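PDB 1T62: conserved hypothetical protein from Enterococcus faecalis, which is of unknown function but carries an ASCH domain of the PUA-like clan, and so may bind RNA as its relatives are thought to do. Local coordinates for residues 6-11 and 82-87; 26-31 and 72-77; 55-60 and 125-130; 91-96 and 141-146. All blocks are in the same frame, centred on the assembly; numbering follows the deposited sequence.

Contact 1 (6-11 and 82-87); sequences EVFWQN and LAIIRT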
loop_
_atom_site.group_PDB
_atom_site.type_symbol
_atom_site.label_atom_id
_atom_site.label_comp_id
_atom_site.label_asym_id
_atom_site.label_seq_id
_atom_site.Cartn_x
_atom_site.Cartn_y
_atom_site.Cartn_z
ATOM N N GLU B 6 0.647 -13.421 6.845
ATOM C CA GLU B 6 0.505 -14.625 7.658
ATOM C C GLU B 6 1.824 -15.411 7.590
ATOM O O GLU B 6 2.318 -15.901 8.606
ATOM C CB GLU B 6 -0.659 -15.474 7.126
ATOM C CG GLU B 6 -0.983 -16.717 7.947
ATOM C CD GLU B 6 -1.944 -17.661 7.229
ATOM O OE1 GLU B 6 -3.012 -17.185 6.772
ATOM O OE2 GLU B 6 -1.628 -18.874 7.131
ATOM N N VAL B 7 2.387 -15.492 6.382
ATOM C CA VAL B 7 3.642 -16.195 6.080
ATOM C C VAL B 7 4.887 -15.481 6.627
ATOM O O VAL B 7 5.757 -16.095 7.246
ATOM C CB VAL B 7 3.803 -16.364 4.538
ATOM C CG1 VAL B 7 5.197 -16.845 4.187
ATOM C CG2 VAL B 7 2.750 -17.345 4.010
ATOM N N PHE B 8 4.979 -14.185 6.380
ATOM C CA PHE B 8 6.109 -13.404 6.859
ATOM C C PHE B 8 6.237 -13.618 8.364
ATOM O O PHE B 8 7.293 -14.006 8.865
ATOM C CB PHE B 8 5.858 -11.922 6.558
ATOM C CG PHE B 8 6.939 -10.984 7.041
ATOM C CD1 PHE B 8 6.619 -9.663 7.379
ATOM C CD2 PHE B 8 8.275 -11.374 7.074
ATOM C CE1 PHE B 8 7.604 -8.751 7.730
ATOM C CE2 PHE B 8 9.272 -10.459 7.427
ATOM C CZ PHE B 8 8.935 -9.148 7.751
ATOM N N TRP B 9 5.147 -13.389 9.086
ATOM C CA TRP B 9 5.188 -13.529 10.527
ATOM C C TRP B 9 5.456 -14.955 10.946
ATOM O O TRP B 9 6.230 -15.199 11.871
ATOM C CB TRP B 9 3.892 -13.028 11.160
ATOM C CG TRP B 9 4.123 -12.602 12.570
ATOM C CD1 TRP B 9 4.985 -11.621 13.014
ATOM C CD2 TRP B 9 3.567 -13.195 13.725
ATOM N NE1 TRP B 9 4.999 -11.584 14.384
ATOM C CE2 TRP B 9 4.137 -12.541 14.849
ATOM C CE3 TRP B 9 2.645 -14.219 13.929
ATOM C CZ2 TRP B 9 3.811 -12.889 16.151
ATOM C CZ3 TRP B 9 2.322 -14.564 15.216
ATOM C CH2 TRP B 9 2.904 -13.903 16.316
ATOM N N GLN B 10 4.801 -15.894 10.269
ATOM C CA GLN B 10 4.987 -17.319 10.536
ATOM C C GLN B 10 6.506 -17.550 10.491
ATOM O O GLN B 10 7.109 -17.975 11.473
ATOM C CB GLN B 10 4.272 -18.129 9.443
ATOM C CG GLN B 10 4.241 -19.641 9.614
ATOM C CD GLN B 10 3.691 -20.355 8.366
ATOM O OE1 GLN B 10 2.542 -20.143 7.959
ATOM N NE2 GLN B 10 4.520 -21.201 7.756
ATOM N N ASN B 11 7.124 -17.234 9.358
ATOM C CA ASN B 11 8.556 -17.412 9.235
ATOM C C ASN B 11 9.262 -16.774 10.432
ATOM O O ASN B 11 10.244 -17.312 10.937
ATOM C CB ASN B 11 9.090 -16.783 7.940
ATOM C CG ASN B 11 8.577 -17.479 6.662
ATOM O OD1 ASN B 11 8.267 -18.681 6.655
ATOM N ND2 ASN B 11 8.520 -16.718 5.562
ATOM N N LEU B 82 6.885 -5.242 4.615
ATOM C CA LEU B 82 8.195 -4.604 4.617
ATOM C C LEU B 82 9.132 -5.158 5.685
ATOM O O LEU B 82 10.179 -5.718 5.380
ATOM C CB LEU B 82 8.013 -3.109 4.849
ATOM C CG LEU B 82 8.762 -2.110 3.982
ATOM C CD1 LEU B 82 8.603 -0.740 4.612
ATOM C CD2 LEU B 82 10.222 -2.487 3.882
ATOM N N ALA B 83 8.768 -4.970 6.946
ATOM C CA ALA B 83 9.582 -5.468 8.044
ATOM C C ALA B 83 8.718 -5.556 9.278
ATOM O O ALA B 83 7.612 -5.027 9.298
ATOM C CB ALA B 83 10.746 -4.534 8.302
ATOM N N ILE B 84 9.200 -6.248 10.299
ATOM C CA ILE B 84 8.443 -6.328 11.532
ATOM C C ILE B 84 9.279 -5.629 12.620
ATOM O O ILE B 84 10.510 -5.697 12.627
ATOM C CB ILE B 84 8.061 -7.801 11.891
ATOM C CG1 ILE B 84 8.501 -8.128 13.303
ATOM C CG2 ILE B 84 8.603 -8.768 10.886
ATOM C CD1 ILE B 84 7.426 -7.825 14.299
ATOM N N ILE B 85 8.598 -4.919 13.517
ATOM C CA ILE B 85 9.275 -4.165 14.555
ATOM C C ILE B 85 8.790 -4.457 15.968
ATOM O O ILE B 85 7.680 -4.947 16.173
ATOM C CB ILE B 85 9.100 -2.677 14.289
ATOM C CG1 ILE B 85 7.623 -2.303 14.391
ATOM C CG2 ILE B 85 9.564 -2.357 12.887
ATOM C CD1 ILE B 85 7.370 -0.832 14.322
ATOM N N ARG B 86 9.629 -4.143 16.945
ATOM C CA ARG B 86 9.259 -4.352 18.335
ATOM C C ARG B 86 9.297 -3.034 19.096
ATOM O O ARG B 86 10.278 -2.289 19.023
ATOM C CB ARG B 86 10.196 -5.345 19.009
ATOM C CG ARG B 86 9.509 -6.035 20.140
ATOM C CD ARG B 86 10.200 -5.846 21.453
ATOM N NE ARG B 86 11.225 -6.858 21.660
ATOM C CZ ARG B 86 12.461 -6.741 21.210
ATOM N NH1 ARG B 86 12.796 -5.652 20.535
ATOM N NH2 ARG B 86 13.348 -7.695 21.439
ATOM N N THR B 87 8.228 -2.747 19.827
ATOM C CA THR B 87 8.143 -1.511 20.594
ATOM C C THR B 87 8.837 -1.677 21.942
ATOM O O THR B 87 8.487 -2.557 22.721
ATOM C CB THR B 87 6.666 -1.112 20.826
ATOM O OG1 THR B 87 5.978 -1.058 19.566
ATOM C CG2 THR B 87 6.585 0.243 21.484
#
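Helix-on-sheet packing brings Phe-8 and Trp-9 of helix 2-16 against Ile-84 of strand 81-94, just past a classic beta bulge in which two residues, Leu-82 and Ala-83, stand opposite the single residue Ile-74 of the neighbouring strand. The helix and strand segments cross at -51°, and their axes come within 9.9 Å. Phe-8 makes the main contact. With CG anti to the backbone N (chi1 178°), its ring reaches straight out from the helix to the strand, where Phe-8 CE1 lies 3.7 Å from Ala-83 C, which meets the ring at its edge. The side chains of Phe-8 and Ile-84 lie next to each other, but their detailed fit is doubtful at this resolution. One residue on, Trp-9 points across the approach, but the end of its indole comes nearer the strand, and Ile-84 CD1 approaches the ring edge at 4.5 Å from Trp-9 NE1. Tyr-152 meets Phe-8 edge-to-face, and Ile-73 of strand 71-75 packs on the side chains of both Phe-8 and Trp-9, extending the apolar patch across the sheet. Between helix and strand the chemistry is wholly apolar: the two are joined by the burial of two aromatic rings against a branched side chain and strand backbone, with no directional bond between them.

Contact 2 (26-31 and 72-77); sequences WMFGDG and DIILDG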
loop_
_atom_site.group_PDB
_atom_site.type_symbol
_atom_site.label_atom_id
_atom_site.label_comp_id
_atom_site.label_asym_id
_atom_site.label_seq_id
_atom_site.Cartn_x
_atom_site.Cartn_y
_atom_site.Cartn_z
ATOM N N TRP B 26 0.220 -2.626 9.223
ATOM C CA TRP B 26 -0.151 -1.320 8.692
ATOM C C TRP B 26 1.030 -0.676 8.023
ATOM O O TRP B 26 2.154 -1.129 8.197
ATOM C CB TRP B 26 -0.622 -0.399 9.819
ATOM C CG TRP B 26 0.153 -0.528 11.119
ATOM C CD1 TRP B 26 -0.087 -1.417 12.125
ATOM C CD2 TRP B 26 1.294 0.237 11.532
ATOM N NE1 TRP B 26 0.830 -1.258 13.137
ATOM C CE2 TRP B 26 1.689 -0.248 12.801
ATOM C CE3 TRP B 26 2.025 1.285 10.953
ATOM C CZ2 TRP B 26 2.783 0.278 13.508
ATOM C CZ3 TRP B 26 3.128 1.811 11.662
ATOM C CH2 TRP B 26 3.488 1.300 12.927
ATOM N N MET B 27 0.780 0.371 7.245
ATOM C CA MET B 27 1.868 1.087 6.598
ATOM C C MET B 27 1.910 2.448 7.278
ATOM O O MET B 27 0.927 2.851 7.899
ATOM C CB MET B 27 1.638 1.223 5.087
ATOM C CG MET B 27 0.555 2.181 4.671
ATOM S SD MET B 27 0.352 2.213 2.867
ATOM C CE MET B 27 1.165 3.679 2.448
ATOM N N PHE B 28 3.044 3.143 7.200
ATOM C CA PHE B 28 3.165 4.447 7.840
ATOM C C PHE B 28 2.525 5.512 6.987
ATOM O O PHE B 28 2.547 5.429 5.763
ATOM C CB PHE B 28 4.626 4.808 8.042
ATOM C CG PHE B 28 5.269 4.114 9.191
ATOM C CD1 PHE B 28 5.247 4.675 10.452
ATOM C CD2 PHE B 28 5.945 2.916 9.005
ATOM C CE1 PHE B 28 5.902 4.059 11.513
ATOM C CE2 PHE B 28 6.604 2.284 10.055
ATOM C CZ PHE B 28 6.588 2.853 11.315
ATOM N N GLY B 29 1.950 6.516 7.634
ATOM C CA GLY B 29 1.334 7.595 6.888
ATOM C C GLY B 29 -0.169 7.524 6.806
ATOM O O GLY B 29 -0.817 6.897 7.640
ATOM N N ASP B 30 -0.715 8.166 5.779
ATOM C CA ASP B 30 -2.156 8.235 5.541
ATOM C C ASP B 30 -2.653 7.227 4.497
ATOM O O ASP B 30 -3.842 7.192 4.171
ATOM C CB ASP B 30 -2.493 9.642 5.082
ATOM C CG ASP B 30 -1.675 10.060 3.869
ATOM O OD1 ASP B 30 -1.572 11.279 3.611
ATOM O OD2 ASP B 30 -1.143 9.170 3.168
ATOM N N GLY B 31 -1.745 6.410 3.973
ATOM C CA GLY B 31 -2.139 5.439 2.972
ATOM C C GLY B 31 -1.565 5.779 1.611
ATOM O O GLY B 31 -1.619 4.970 0.689
ATOM N N ASP B 72 4.608 -5.194 15.484
ATOM C CA ASP B 72 3.803 -4.647 14.416
ATOM C C ASP B 72 4.422 -5.011 13.083
ATOM O O ASP B 72 5.611 -4.783 12.860
ATOM C CB ASP B 72 3.717 -3.134 14.521
ATOM C CG ASP B 72 2.976 -2.683 15.748
ATOM O OD1 ASP B 72 3.555 -2.785 16.853
ATOM O OD2 ASP B 72 1.819 -2.231 15.605
ATOM N N ILE B 73 3.618 -5.598 12.204
ATOM C CA ILE B 73 4.094 -5.946 10.883
ATOM C C ILE B 73 3.934 -4.658 10.079
ATOM O O ILE B 73 2.871 -4.045 10.094
ATOM C CB ILE B 73 3.250 -7.101 10.304
ATOM C CG1 ILE B 73 3.426 -8.338 11.194
ATOM C CG2 ILE B 73 3.680 -7.420 8.888
ATOM C CD1 ILE B 73 2.513 -9.505 10.855
ATOM N N ILE B 74 4.995 -4.227 9.406
ATOM C CA ILE B 74 4.958 -2.985 8.631
ATOM C C ILE B 74 4.891 -3.166 7.115
ATOM O O ILE B 74 5.684 -3.907 6.538
ATOM C CB ILE B 74 6.182 -2.133 8.942
ATOM C CG1 ILE B 74 6.179 -1.755 10.419
ATOM C CG2 ILE B 74 6.209 -0.928 8.047
ATOM C CD1 ILE B 74 4.951 -0.996 10.843
ATOM N N LEU B 75 3.954 -2.472 6.474
ATOM C CA LEU B 75 3.797 -2.556 5.026
ATOM C C LEU B 75 4.372 -1.324 4.365
ATOM O O LEU B 75 4.437 -0.262 4.986
ATOM C CB LEU B 75 2.325 -2.658 4.654
ATOM C CG LEU B 75 1.598 -3.895 5.168
ATOM C CD1 LEU B 75 0.147 -3.844 4.735
ATOM C CD2 LEU B 75 2.268 -5.141 4.617
ATOM N N ASP B 76 4.798 -1.463 3.112
ATOM C CA ASP B 76 5.343 -0.327 2.371
ATOM C C ASP B 76 4.209 0.338 1.583
ATOM O O ASP B 76 3.042 -0.040 1.732
ATOM C CB ASP B 76 6.488 -0.772 1.444
ATOM C CG ASP B 76 6.038 -1.725 0.336
ATOM O OD1 ASP B 76 4.932 -2.303 0.415
ATOM O OD2 ASP B 76 6.817 -1.909 -0.622
ATOM N N GLY B 77 4.543 1.334 0.770
ATOM C CA GLY B 77 3.533 2.034 -0.005
ATOM C C GLY B 77 2.597 1.159 -0.821
ATOM O O GLY B 77 1.424 1.499 -0.992
#
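Trp-26 is the densely packed end of this contact, gripped through its backbone and its indole by Asp-72, Ile-73, Ile-74 and Leu-75. Its N-H donates to Ile-73 O, with Trp-26 N 3.1 Å from that oxygen, and Trp-26 O accepts Leu-75 N at 2.8 Å. The side chain turns back over the partner strand because CG sits between the backbone N and the carbonyl carbon (chi1 38°). Ile-74 CD1 lies under one face of the six-membered ring, a CH-pi contact with the methyl 3.4 Å from the ring centroid and only 12° off the normal. At the indole edge, Trp-26 NE1 gives its hydrogen to Asp-72 OD2, 2.8 Å away, on the anti side of a carboxylate turned 70° from the ring; Asp-72 OD1 is held by Gln-70 NE2. Phe-28 adds a second aromatic neighbour to Ile-74, Phe-28 CE2 lying 3.8 Å from Ile-74 CD1, while Trp-26 CZ3 stands over the centre of the Phe-28 ring. On this same face of the sheet a histidine of the second subunit's C-terminal tag, His-165, stacks on the indole.

On the other face the fit is looser. Met-27 CB lies 4.0 Å from Leu-75 CB, both residues being partly exposed, and the thioether bends so that Met-27 CE touches Gly-77 CA at 3.8 Å. Ser-79 of the second subunit packs on Met-27 there. Bonds from one residue to both neighbours of its partner are the signature of a parallel beta ladder, here joining edge strand 24-27 to the mixed sheet.

Contact 3 (55-60 and 125-130); sequences LDIYKM and KEELAP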
loop_
_atom_site.group_PDB
_atom_site.type_symbol
_atom_site.label_atom_id
_atom_site.label_comp_id
_atom_site.label_asym_id
_atom_site.label_seq_id
_atom_site.Cartn_x
_atom_site.Cartn_y
_atom_site.Cartn_z
ATOM N N LEU B 55 -3.844 10.191 20.284
ATOM C CA LEU B 55 -4.475 9.495 21.394
ATOM C C LEU B 55 -5.990 9.595 21.242
ATOM O O LEU B 55 -6.736 8.742 21.720
ATOM C CB LEU B 55 -4.060 10.125 22.720
ATOM C CG LEU B 55 -4.888 9.650 23.912
ATOM C CD1 LEU B 55 -4.785 8.146 24.063
ATOM C CD2 LEU B 55 -4.403 10.351 25.134
ATOM N N ASP B 56 -6.436 10.645 20.561
ATOM C CA ASP B 56 -7.854 10.862 20.345
ATOM C C ASP B 56 -8.547 9.748 19.566
ATOM O O ASP B 56 -9.604 9.281 19.976
ATOM C CB ASP B 56 -8.062 12.206 19.656
ATOM C CG ASP B 56 -7.977 13.371 20.628
ATOM O OD1 ASP B 56 -7.858 14.521 20.164
ATOM O OD2 ASP B 56 -8.044 13.138 21.856
ATOM N N ILE B 57 -7.969 9.318 18.449
ATOM C CA ILE B 57 -8.584 8.245 17.664
ATOM C C ILE B 57 -8.758 6.985 18.519
ATOM O O ILE B 57 -9.761 6.297 18.414
ATOM C CB ILE B 57 -7.737 7.871 16.426
ATOM C CG1 ILE B 57 -7.271 9.134 15.711
ATOM C CG2 ILE B 57 -8.567 6.998 15.477
ATOM C CD1 ILE B 57 -8.382 9.939 15.128
ATOM N N TYR B 58 -7.777 6.672 19.354
ATOM C CA TYR B 58 -7.898 5.500 20.204
ATOM C C TYR B 58 -9.142 5.654 21.068
ATOM O O TYR B 58 -9.943 4.731 21.208
ATOM C CB TYR B 58 -6.673 5.342 21.105
ATOM C CG TYR B 58 -5.427 4.921 20.365
ATOM C CD1 TYR B 58 -4.539 5.870 19.858
ATOM C CD2 TYR B 58 -5.146 3.580 20.149
ATOM C CE1 TYR B 58 -3.405 5.491 19.160
ATOM C CE2 TYR B 58 -4.017 3.194 19.445
ATOM C CZ TYR B 58 -3.152 4.152 18.958
ATOM O OH TYR B 58 -2.026 3.777 18.270
ATOM N N LYS B 59 -9.297 6.835 21.651
ATOM C CA LYS B 59 -10.445 7.107 22.495
ATOM C C LYS B 59 -11.765 6.946 21.750
ATOM O O LYS B 59 -12.619 6.162 22.165
ATOM C CB LYS B 59 -10.324 8.508 23.088
ATOM C CG LYS B 59 -9.269 8.579 24.164
ATOM C CD LYS B 59 -9.134 9.964 24.738
ATOM C CE LYS B 59 -8.462 9.885 26.087
ATOM N NZ LYS B 59 -9.256 8.976 26.970
ATOM N N MET B 60 -11.929 7.672 20.649
ATOM C CA MET B 60 -13.160 7.590 19.864
ATOM C C MET B 60 -13.358 6.221 19.229
ATOM O O MET B 60 -14.480 5.847 18.908
ATOM C CB MET B 60 -13.176 8.658 18.767
ATOM C CG MET B 60 -13.193 10.077 19.284
ATOM S SD MET B 60 -12.851 11.239 17.961
ATOM C CE MET B 60 -11.059 11.071 17.806
ATOM N N LYS B 125 -4.422 16.781 11.348
ATOM C CA LYS B 125 -5.554 17.626 10.981
ATOM C C LYS B 125 -6.443 16.769 10.087
ATOM O O LYS B 125 -7.637 16.585 10.358
ATOM C CB LYS B 125 -5.065 18.858 10.207
ATOM C CG LYS B 125 -6.156 19.779 9.655
ATOM C CD LYS B 125 -6.961 20.440 10.767
ATOM C CE LYS B 125 -7.932 21.503 10.238
ATOM N NZ LYS B 125 -7.260 22.781 9.868
ATOM N N GLU B 126 -5.835 16.222 9.038
ATOM C CA GLU B 126 -6.552 15.394 8.091
ATOM C C GLU B 126 -7.061 14.102 8.683
ATOM O O GLU B 126 -8.148 13.656 8.332
ATOM C CB GLU B 126 -5.687 15.108 6.869
ATOM C CG GLU B 126 -5.600 16.304 5.930
ATOM C CD GLU B 126 -4.500 16.187 4.893
ATOM O OE1 GLU B 126 -4.267 17.177 4.167
ATOM O OE2 GLU B 126 -3.865 15.112 4.803
ATOM N N GLU B 127 -6.312 13.492 9.591
ATOM C CA GLU B 127 -6.801 12.247 10.156
ATOM C C GLU B 127 -7.962 12.488 11.106
ATOM O O GLU B 127 -8.862 11.659 11.209
ATOM C CB GLU B 127 -5.704 11.499 10.902
ATOM C CG GLU B 127 -6.201 10.166 11.420
ATOM C CD GLU B 127 -5.250 9.506 12.392
ATOM O OE1 GLU B 127 -5.544 8.371 12.819
ATOM O OE2 GLU B 127 -4.214 10.115 12.734
ATOM N N LEU B 128 -7.952 13.623 11.795
ATOM C CA LEU B 128 -9.012 13.924 12.752
ATOM C C LEU B 128 -10.327 14.351 12.132
ATOM O O LEU B 128 -11.386 13.897 12.562
ATOM C CB LEU B 128 -8.561 15.008 13.732
ATOM C CG LEU B 128 -7.699 14.597 14.916
ATOM C CD1 LEU B 128 -7.237 15.838 15.645
ATOM C CD2 LEU B 128 -8.490 13.719 15.849
ATOM N N ALA B 129 -10.262 15.222 11.127
ATOM C CA ALA B 129 -11.466 15.739 10.475
ATOM C C ALA B 129 -12.640 14.751 10.320
ATOM O O ALA B 129 -13.740 15.005 10.810
ATOM C CB ALA B 129 -11.104 16.334 9.130
ATOM N N PRO B 130 -12.422 13.615 9.639
ATOM C CA PRO B 130 -13.506 12.638 9.463
ATOM C C PRO B 130 -14.252 12.220 10.737
ATOM O O PRO B 130 -15.368 11.713 10.655
ATOM C CB PRO B 130 -12.811 11.464 8.765
ATOM C CG PRO B 130 -11.372 11.613 9.165
ATOM C CD PRO B 130 -11.160 13.101 9.081
#
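Asp-56 opens the contact with its aliphatic part: CB lies 4.1 Å from Leu-128 CD2, while the carboxylate turns to another partner, Tyr-136, whose OH is hydrogen-bonded to OD1. Ile-57 follows and carries most of the packing, its CA 7.5 Å from that of Leu-128. CG1 stands anti to the carbonyl carbon (chi1 -45°), which directs the longer branch across to helix 113-128. There Ile-57 CG1 meets Glu-127 OE1 at 3.5 Å, a van der Waals contact of a methylene with a carboxylate oxygen, and Ile-57 CD1 lies 3.8 Å from Leu-128 CD2. Glu-127 reaches this far because its chain is fully extended, CG anti to the backbone N (chi1 -177°). One helical turn after Asp-56, Met-60 completes the line. Its chain bends at the thioether and brings CE to 4.2 Å from Leu-128 CD2, the two side chains crossing at about a right angle at the exposed margin of the contact. A single methyl of Leu-128 is therefore touched by Asp-56, Ile-57 and Met-60 alike. Tyr-131, in the loop beyond helix 113-128, also packs on Ile-57, and His-162 and His-164 from the tag of the second subunit touch Ile-57 and Glu-127. Helix 55-60 follows directly on edge strand 50-54, and it lies between the C-terminal end of helix 113-128 and strand 140-151, whose Val-142 receives Leu-55 and Tyr-58.

Contact 4 (91-96 and 141-146); sequences EIMPMN and LVCQSF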
loop_
_atom_site.group_PDB
_atom_site.type_symbol
_atom_site.label_atom_id
_atom_site.label_comp_id
_atom_site.label_asym_id
_atom_site.label_seq_id
_atom_site.Cartn_x
_atom_site.Cartn_y
_atom_site.Cartn_z
ATOM N N GLU B 91 4.865 6.103 24.990
ATOM C CA GLU B 91 4.733 7.302 25.792
ATOM C C GLU B 91 3.692 8.269 25.275
ATOM O O GLU B 91 3.577 8.491 24.075
ATOM C CB GLU B 91 6.087 8.003 25.892
ATOM C CG GLU B 91 6.032 9.367 26.532
ATOM C CD GLU B 91 7.408 9.922 26.775
ATOM O OE1 GLU B 91 8.267 9.762 25.884
ATOM O OE2 GLU B 91 7.633 10.521 27.849
ATOM N N ILE B 92 2.942 8.850 26.208
ATOM C CA ILE B 92 1.901 9.823 25.894
ATOM C C ILE B 92 2.386 11.228 26.231
ATOM O O ILE B 92 2.740 11.485 27.376
ATOM C CB ILE B 92 0.630 9.547 26.712
ATOM C CG1 ILE B 92 0.122 8.137 26.423
ATOM C CG2 ILE B 92 -0.428 10.571 26.382
ATOM C CD1 ILE B 92 -1.100 7.789 27.193
ATOM N N MET B 93 2.410 12.127 25.242
ATOM C CA MET B 93 2.853 13.506 25.475
ATOM C C MET B 93 2.130 14.516 24.587
ATOM O O MET B 93 1.777 14.210 23.451
ATOM C CB MET B 93 4.355 13.638 25.243
ATOM C CG MET B 93 4.729 13.717 23.788
ATOM S SD MET B 93 6.486 13.923 23.552
ATOM C CE MET B 93 6.959 12.212 23.256
ATOM N N PRO B 94 1.909 15.742 25.097
ATOM C CA PRO B 94 1.225 16.809 24.357
ATOM C C PRO B 94 2.058 17.185 23.145
ATOM O O PRO B 94 3.274 17.328 23.257
ATOM C CB PRO B 94 1.155 17.942 25.371
ATOM C CG PRO B 94 1.195 17.226 26.692
ATOM C CD PRO B 94 2.266 16.206 26.443
ATOM N N MET B 95 1.417 17.361 21.994
ATOM C CA MET B 95 2.160 17.686 20.785
ATOM C C MET B 95 3.068 18.904 20.898
ATOM O O MET B 95 4.182 18.890 20.384
ATOM C CB MET B 95 1.215 17.873 19.611
ATOM C CG MET B 95 1.942 17.740 18.307
ATOM S SD MET B 95 0.825 17.672 16.929
ATOM C CE MET B 95 1.707 18.662 15.730
ATOM N N ASN B 96 2.594 19.947 21.575
ATOM C CA ASN B 96 3.354 21.185 21.753
ATOM C C ASN B 96 4.512 21.050 22.735
ATOM O O ASN B 96 5.226 22.018 22.992
ATOM C CB ASN B 96 2.424 22.303 22.231
ATOM C CG ASN B 96 1.774 21.994 23.570
ATOM O OD1 ASN B 96 0.890 22.717 24.020
ATOM N ND2 ASN B 96 2.211 20.922 24.212
ATOM N N LEU B 141 -0.417 12.972 22.115
ATOM C CA LEU B 141 0.106 12.025 21.128
ATOM C C LEU B 141 0.497 10.719 21.787
ATOM O O LEU B 141 0.906 10.692 22.948
ATOM C CB LEU B 141 1.359 12.561 20.456
ATOM C CG LEU B 141 1.236 13.624 19.389
ATOM C CD1 LEU B 141 2.627 14.074 18.998
ATOM C CD2 LEU B 141 0.491 13.066 18.192
ATOM N N VAL B 142 0.382 9.636 21.035
ATOM C CA VAL B 142 0.769 8.328 21.529
ATOM C C VAL B 142 2.069 7.982 20.791
ATOM O O VAL B 142 2.059 7.644 19.603
ATOM C CB VAL B 142 -0.319 7.285 21.235
ATOM C CG1 VAL B 142 0.151 5.911 21.676
ATOM C CG2 VAL B 142 -1.605 7.667 21.958
ATOM N N CYS B 143 3.186 8.092 21.505
ATOM C CA CYS B 143 4.505 7.840 20.943
ATOM C C CYS B 143 5.092 6.445 21.212
ATOM O O CYS B 143 5.060 5.945 22.342
ATOM C CB CYS B 143 5.470 8.910 21.455
ATOM S SG CYS B 143 4.929 10.618 21.134
ATOM N N GLN B 144 5.635 5.833 20.158
ATOM C CA GLN B 144 6.248 4.508 20.228
ATOM C C GLN B 144 7.693 4.511 19.774
ATOM O O GLN B 144 8.037 5.105 18.760
ATOM C CB GLN B 144 5.511 3.517 19.343
ATOM C CG GLN B 144 4.135 3.145 19.806
ATOM C CD GLN B 144 3.443 2.255 18.803
ATOM O OE1 GLN B 144 3.815 1.091 18.604
ATOM N NE2 GLN B 144 2.433 2.805 18.148
ATOM N N SER B 145 8.541 3.837 20.534
ATOM C CA SER B 145 9.943 3.717 20.188
ATOM C C SER B 145 10.140 2.230 19.966
ATOM O O SER B 145 9.930 1.416 20.865
ATOM C CB SER B 145 10.805 4.237 21.318
ATOM O OG SER B 145 10.571 5.625 21.485
ATOM N N PHE B 146 10.522 1.888 18.744
ATOM C CA PHE B 146 10.687 0.504 18.342
ATOM C C PHE B 146 12.046 0.225 17.705
ATOM O O PHE B 146 12.845 1.139 17.483
ATOM C CB PHE B 146 9.597 0.159 17.318
ATOM C CG PHE B 146 9.552 1.115 16.153
ATOM C CD1 PHE B 146 8.821 2.299 16.231
ATOM C CD2 PHE B 146 10.322 0.880 15.011
ATOM C CE1 PHE B 146 8.858 3.238 15.198
ATOM C CE2 PHE B 146 10.369 1.818 13.967
ATOM C CZ PHE B 146 9.635 2.997 14.065
#
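Glu-91 and Cys-143 form one rung of an antiparallel beta ladder between strands 81-94 and 140-151, two neighbours within the mixed five-stranded sheet. This is a hydrogen-bonded pair: Glu-91 N reaches Cys-143 O at 2.7 Å, and Cys-143 N returns the bond to Glu-91 O. Two residues along, Met-93 and Leu-141 repeat the pattern, with Met-93 N 3.1 Å from Leu-141 O and Leu-141 N 2.9 Å from Met-93 O. The non-hydrogen-bonded pair Ile-92 and Val-142 lies between them, and Ile-92 CA adds a CA-H...O contact of 3.2 Å to Leu-141 O. The segments run at 136° to each other, well short of exactly antiparallel.

Side chains form the next layer. Met-93 has CG between its backbone N and carbonyl carbon (chi1 79°) and bends at the sulfur, laying CE against Cys-143 SG on the face they share with Leu-141. Past the end of the strand, Met-95 CG lies 3.8 Å from Leu-141 CD1, their chains crossing at a slant.

Helices back this face. Phe-102 of helix 100-105 touches both Met-93 and Cys-143, whereas helix 113-128 supplies Phe-124 to Leu-141 and Tyr-117, His-120 and Ala-121 to Met-95. At the border of the packed region, Glu-91 OE1 forms a salt bridge with Lys-89 NZ.

Strand 81-94 ties three of the four contacts together. Contact 1 uses its beginning and contact 4 its end, with centres about 23 Å apart on opposite sides of the chain's centre; the strands still meet midway, where Thr-87 OG1 is probably hydrogen-bonded to Gln-144 OE1 at 3.2 Å. Contact 2 adjoins contact 1 through the next strand, Leu-82 CG packing 3.7 Å from Asp-76 CB beside the bulge, and approaches contact 4 where Phe-28 CZ comes 4.1 Å from Phe-146 CZ. Contact 3 touches contact 4 through Leu-55 CA and Val-142 CG2, 3.4 Å apart, but stays about 9 Å from contact 1 at the nearest atoms. Contacts 2 and 3 both meet the second subunit.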